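Local coordinates for GTPase-activating protein GYP1 (Saccharomyces cerevisiae, PDB 1FKM) that stimulates GTP hydrolysis by the Ypt/Rab GTPases Ypt1 and Ypt7, supplying an arginine finger and a glutamine finger in trans through its TBC domain, at residues E345-F348 with Q349-I352; T172-E175 with A176-W180. One frame throughout, in Å; residues are numbered along the deposited sequence.

Interaction 1 of 2, residues E345-F348 with Q349-I352; sequences EMDF and QETI
Asp347 and Glu350 form a capping box at the N terminus of helix 348-355, each side chain accepting from the backbone N-H of the other. Asp347, the N-cap residue, takes the amide of Glu350 on OD1 (N to OD1 3.1 Å, 169° at the hydrogen), and OD1 is met nearly along its C-O axis. Its chi1 of 58° sets CG between its own backbone N and carbonyl carbon, a torsion that lets OD1 reach Glu350 N. The return bond runs from Asp347 N to Glu350 OE1 (2.9 Å), on the anti side of that carboxylate. The box brings two acceptors close together, Asp347 OD1 lying 3.4 Å from Glu350 OE1 with the carboxylate planes 41° apart; the helix N terminus probably eases this proximity of like charges. Replacing the aspartate by an alanine here would probably leave the amide of Glu350 without its capping partner at the helix start.

Asp347 O takes two donors from Thr351, the backbone N and the hydroxyl OG1; the latter, 2.9 Å from Asp347 O, stands above the carbonyl plane. Ile352 N closes the next turn on Phe348 O.

Apolar contacts flank the box. Ile352 CG1 lies over one face of the Phe348 ring, 3.8 Å from its centroid, in a CH-pi contact. On the other flank Met346, a selenomethionine, lays CB 3.7 Å from Glu350 CB.

The contact lies near the surface, where the loop after helix 340-343 enters helix 348-355. His221 NE2 is hydrogen-bonded to Met346 O, His226 stacks on Phe348, and Gln231 of helix 230-238 touches both Phe348 and Ile352.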
loop_
_atom_site.group_PDB
_atom_site.type_symbol
_atom_site.label_atom_id
_atom_site.label_comp_id
_atom_site.label_asym_id
_atom_site.label_seq_id
_atom_site.Cartn_x
_atom_site.Cartn_y
_atom_site.Cartn_z
ATOM N N GLU A 345 12.226 -11.541 26.533
ATOM C CA GLU A 345 13.609 -11.715 26.975
ATOM C C GLU A 345 14.539 -10.596 26.513
ATOM O O GLU A 345 15.758 -10.707 26.641
ATOM C CB GLU A 345 14.157 -13.054 26.466
ATOM C CG GLU A 345 13.284 -14.268 26.768
ATOM C CD GLU A 345 13.082 -14.505 28.254
ATOM O OE1 GLU A 345 14.073 -14.453 29.011
ATOM O OE2 GLU A 345 11.928 -14.758 28.665
HETATM N N MSE A 346 13.966 -9.515 25.988
HETATM C CA MSE A 346 14.767 -8.398 25.481
HETATM C C MSE A 346 14.611 -7.110 26.269
HETATM O O MSE A 346 13.555 -6.851 26.836
HETATM C CB MSE A 346 14.391 -8.104 24.026
HETATM C CG MSE A 346 14.751 -9.182 23.031
HETATM SE SE MSE A 346 14.031 -8.758 21.280
HETATM C CE MSE A 346 13.234 -10.474 20.877
ATOM N N ASP A 347 15.667 -6.301 26.294
ATOM C CA ASP A 347 15.613 -5.016 26.980
ATOM C C ASP A 347 15.310 -3.949 25.928
ATOM O O ASP A 347 15.058 -4.278 24.766
ATOM C CB ASP A 347 16.931 -4.703 27.712
ATOM C CG ASP A 347 18.145 -4.689 26.795
ATOM O OD1 ASP A 347 18.001 -4.512 25.564
ATOM O OD2 ASP A 347 19.269 -4.838 27.323
ATOM N N PHE A 348 15.333 -2.680 26.324
ATOM C CA PHE A 348 15.015 -1.604 25.392
ATOM C C PHE A 348 15.714 -1.659 24.032
ATOM O O PHE A 348 15.056 -1.742 22.998
ATOM C CB PHE A 348 15.292 -0.240 26.023
ATOM C CG PHE A 348 14.973 0.906 25.109
ATOM C CD1 PHE A 348 13.655 1.280 24.881
ATOM C CD2 PHE A 348 15.986 1.573 24.426
ATOM C CE1 PHE A 348 13.345 2.295 23.984
ATOM C CE2 PHE A 348 15.689 2.590 23.525
ATOM C CZ PHE A 348 14.362 2.951 23.303
ATOM N N GLN A 349 17.044 -1.596 24.033
ATOM C CA GLN A 349 17.801 -1.612 22.786
ATOM C C GLN A 349 17.536 -2.838 21.919
ATOM O O GLN A 349 17.386 -2.721 20.704
ATOM C CB GLN A 349 19.304 -1.507 23.067
ATOM C CG GLN A 349 19.779 -0.116 23.456
ATOM C CD GLN A 349 21.286 -0.049 23.656
ATOM O OE1 GLN A 349 21.834 -0.684 24.557
ATOM N NE2 GLN A 349 21.963 0.722 22.810
ATOM N N GLU A 350 17.486 -4.012 22.539
ATOM C CA GLU A 350 17.251 -5.241 21.792
ATOM C C GLU A 350 15.864 -5.240 21.162
ATOM O O GLU A 350 15.697 -5.652 20.013
ATOM C CB GLU A 350 17.411 -6.452 22.714
ATOM C CG GLU A 350 18.752 -6.466 23.436
ATOM C CD GLU A 350 18.881 -7.596 24.439
ATOM O OE1 GLU A 350 17.918 -7.843 25.192
ATOM O OE2 GLU A 350 19.958 -8.228 24.481
ATOM N N THR A 351 14.881 -4.761 21.919
ATOM C CA THR A 351 13.497 -4.700 21.464
ATOM C C THR A 351 13.314 -3.767 20.268
ATOM O O THR A 351 12.751 -4.166 19.244
ATOM C CB THR A 351 12.565 -4.246 22.616
ATOM O OG1 THR A 351 12.550 -5.247 23.641
ATOM C CG2 THR A 351 11.144 -4.043 22.114
ATOM N N ILE A 352 13.790 -2.531 20.390
ATOM C CA ILE A 352 13.660 -1.559 19.305
ATOM C C ILE A 352 14.350 -2.057 18.040
ATOM O O ILE A 352 13.789 -1.982 16.946
ATOM C CB ILE A 352 14.258 -0.185 19.693
ATOM C CG1 ILE A 352 13.592 0.329 20.973
ATOM C CG2 ILE A 352 14.048 0.819 18.563
ATOM C CD1 ILE A 352 12.072 0.392 20.906
#

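Interaction 2 of 2, residues T172-E175 with A176-W180; sequences TDLE and ADTFW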
loop_
_atom_site.group_PDB
_atom_site.type_symbol
_atom_site.label_atom_id
_atom_site.label_comp_id
_atom_site.label_asym_id
_atom_site.label_seq_id
_atom_site.Cartn_x
_atom_site.Cartn_y
_atom_site.Cartn_z
ATOM N N THR A 172 2.417 7.850 -18.821
ATOM C CA THR A 172 1.545 8.869 -18.253
ATOM C C THR A 172 0.213 8.238 -17.837
ATOM O O THR A 172 -0.370 8.632 -16.826
ATOM C CB THR A 172 1.293 10.027 -19.249
ATOM O OG1 THR A 172 2.545 10.638 -19.587
ATOM C CG2 THR A 172 0.393 11.088 -18.623
ATOM N N ASP A 173 -0.266 7.267 -18.613
ATOM C CA ASP A 173 -1.510 6.571 -18.267
ATOM C C ASP A 173 -1.290 5.823 -16.948
ATOM O O ASP A 173 -2.160 5.797 -16.088
ATOM C CB ASP A 173 -1.901 5.540 -19.329
ATOM C CG ASP A 173 -2.356 6.170 -20.629
ATOM O OD1 ASP A 173 -2.775 7.348 -20.623
ATOM O OD2 ASP A 173 -2.308 5.467 -21.662
ATOM N N LEU A 174 -0.122 5.195 -16.823
ATOM C CA LEU A 174 0.251 4.450 -15.620
ATOM C C LEU A 174 0.283 5.406 -14.426
ATOM O O LEU A 174 -0.219 5.090 -13.342
ATOM C CB LEU A 174 1.630 3.806 -15.813
ATOM C CG LEU A 174 2.300 3.215 -14.559
ATOM C CD1 LEU A 174 1.507 2.009 -14.077
ATOM C CD2 LEU A 174 3.732 2.821 -14.873
ATOM N N GLU A 175 0.880 6.578 -14.642
ATOM C CA GLU A 175 0.977 7.605 -13.611
ATOM C C GLU A 175 -0.407 8.021 -13.130
ATOM O O GLU A 175 -0.643 8.163 -11.935
ATOM C CB GLU A 175 1.707 8.842 -14.157
ATOM C CG GLU A 175 3.227 8.732 -14.157
ATOM C CD GLU A 175 3.900 9.931 -14.811
ATOM O OE1 GLU A 175 3.390 11.067 -14.675
ATOM O OE2 GLU A 175 4.952 9.737 -15.450
ATOM N N ALA A 176 -1.315 8.227 -14.077
ATOM C CA ALA A 176 -2.678 8.637 -13.753
ATOM C C ALA A 176 -3.396 7.574 -12.912
ATOM O O ALA A 176 -3.993 7.885 -11.875
ATOM C CB ALA A 176 -3.452 8.901 -15.046
ATOM N N ASP A 177 -3.336 6.321 -13.353
ATOM C CA ASP A 177 -3.988 5.245 -12.615
ATOM C C ASP A 177 -3.413 5.147 -11.201
ATOM O O ASP A 177 -4.155 5.004 -10.234
ATOM C CB ASP A 177 -3.804 3.902 -13.324
ATOM C CG ASP A 177 -4.522 3.838 -14.668
ATOM O OD1 ASP A 177 -5.274 4.783 -15.008
ATOM O OD2 ASP A 177 -4.339 2.826 -15.382
ATOM N N THR A 178 -2.090 5.222 -11.095
ATOM C CA THR A 178 -1.413 5.142 -9.807
ATOM C C THR A 178 -1.870 6.291 -8.911
ATOM O O THR A 178 -2.207 6.091 -7.738
ATOM C CB THR A 178 0.121 5.193 -10.005
ATOM O OG1 THR A 178 0.526 4.094 -10.834
ATOM C CG2 THR A 178 0.844 5.091 -8.664
ATOM N N PHE A 179 -1.889 7.494 -9.473
ATOM C CA PHE A 179 -2.312 8.695 -8.750
ATOM C C PHE A 179 -3.741 8.606 -8.202
ATOM O O PHE A 179 -3.991 8.898 -7.024
ATOM C CB PHE A 179 -2.215 9.914 -9.673
ATOM C CG PHE A 179 -2.910 11.130 -9.136
ATOM C CD1 PHE A 179 -2.357 11.861 -8.091
ATOM C CD2 PHE A 179 -4.148 11.524 -9.653
ATOM C CE1 PHE A 179 -3.024 12.968 -7.560
ATOM C CE2 PHE A 179 -4.825 12.629 -9.129
ATOM C CZ PHE A 179 -4.263 13.351 -8.080
ATOM N N TRP A 180 -4.686 8.228 -9.055
ATOM C CA TRP A 180 -6.078 8.132 -8.614
ATOM C C TRP A 180 -6.289 7.019 -7.588
ATOM O O TRP A 180 -7.142 7.135 -6.704
ATOM C CB TRP A 180 -7.013 7.909 -9.810
ATOM C CG TRP A 180 -7.104 9.091 -10.728
ATOM C CD1 TRP A 180 -6.708 9.148 -12.030
ATOM C CD2 TRP A 180 -7.625 10.390 -10.408
ATOM N NE1 TRP A 180 -6.949 10.401 -12.544
ATOM C CE2 TRP A 180 -7.512 11.182 -11.570
ATOM C CE3 TRP A 180 -8.178 10.958 -9.252
ATOM C CZ2 TRP A 180 -7.932 12.518 -11.615
ATOM C CZ3 TRP A 180 -8.597 12.292 -9.297
ATOM C CH2 TRP A 180 -8.470 13.051 -10.473
#
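Thr178 reaches back one turn to Leu174 and doubles the grip on its carbonyl. Both Thr178 N (2.9 Å) and Thr178 OG1 (2.8 Å) donate to Leu174 O, arriving from opposite faces of the carbonyl plane; the hydroxyl stands 39° out of that plane. A chi1 of -59°, with OG1 beside its own backbone N and anti to the carbonyl carbon, turns the buried hydroxyl back toward the preceding turn, where Leu174 O accepts it. Leu174 CD1 passes 4.0 Å from Thr178 OG1, the two side chains lying aslant. One residue earlier, Asp177 CG comes 3.4 Å from Asp173 O, the carbonyl that receives Asp177 N, while Ala176 CB rests 3.5 Å from the same Asp173 O.

The backbone N-H to O bonds here are the i+4 to i bonds of helix 168-186, within the all-helical TBC domain. Ala176 N to Thr172 O and Phe179 N to Glu175 O (2.8 Å) continue the series on either side of the Leu174 carbonyl. Just beyond, the Phe179 ring sets CE2 over one face of the Trp180 indole, 3.6 Å above its plane.

The acidic side chains leave the helix for partners elsewhere in the chain: Asp177 bonds to Tyr49 and forms salt bridges with Arg65 and Lys44, and Asp173 forms one with Arg69. Glu175, buried, is held by Arg115, Tyr68 and Ser112, an environment likely to stabilise its negative charge. Leu174 packs on Phe141, Phe144 and Leu145 of helix 133-145, and Thr178 meets Val137 there and Ile116 of helix 107-123.

How the interactions relate
From the N terminus, the chain first reaches interaction 2, within helix 168-186, and much later interaction 1, where the loop after helix 340-343 turns into helix 348-355. The two follow in series, neither nesting nor crossing; interaction 2 closes turns within one helix, interaction 1 the turn from loop into helix, and neither closes a long loop. Their centres lie 42 Å apart on opposite sides of the chain's centre, with nearest atoms about 30 Å apart. Interaction 2 sits in the buried interior, where its helix meets helices 57-74, 107-123 and 133-145. Interaction 1 marks a helix start at the surface, beside helix 230-238. Both lie away from the arginine and glutamine fingers, Arg96 and Gln131.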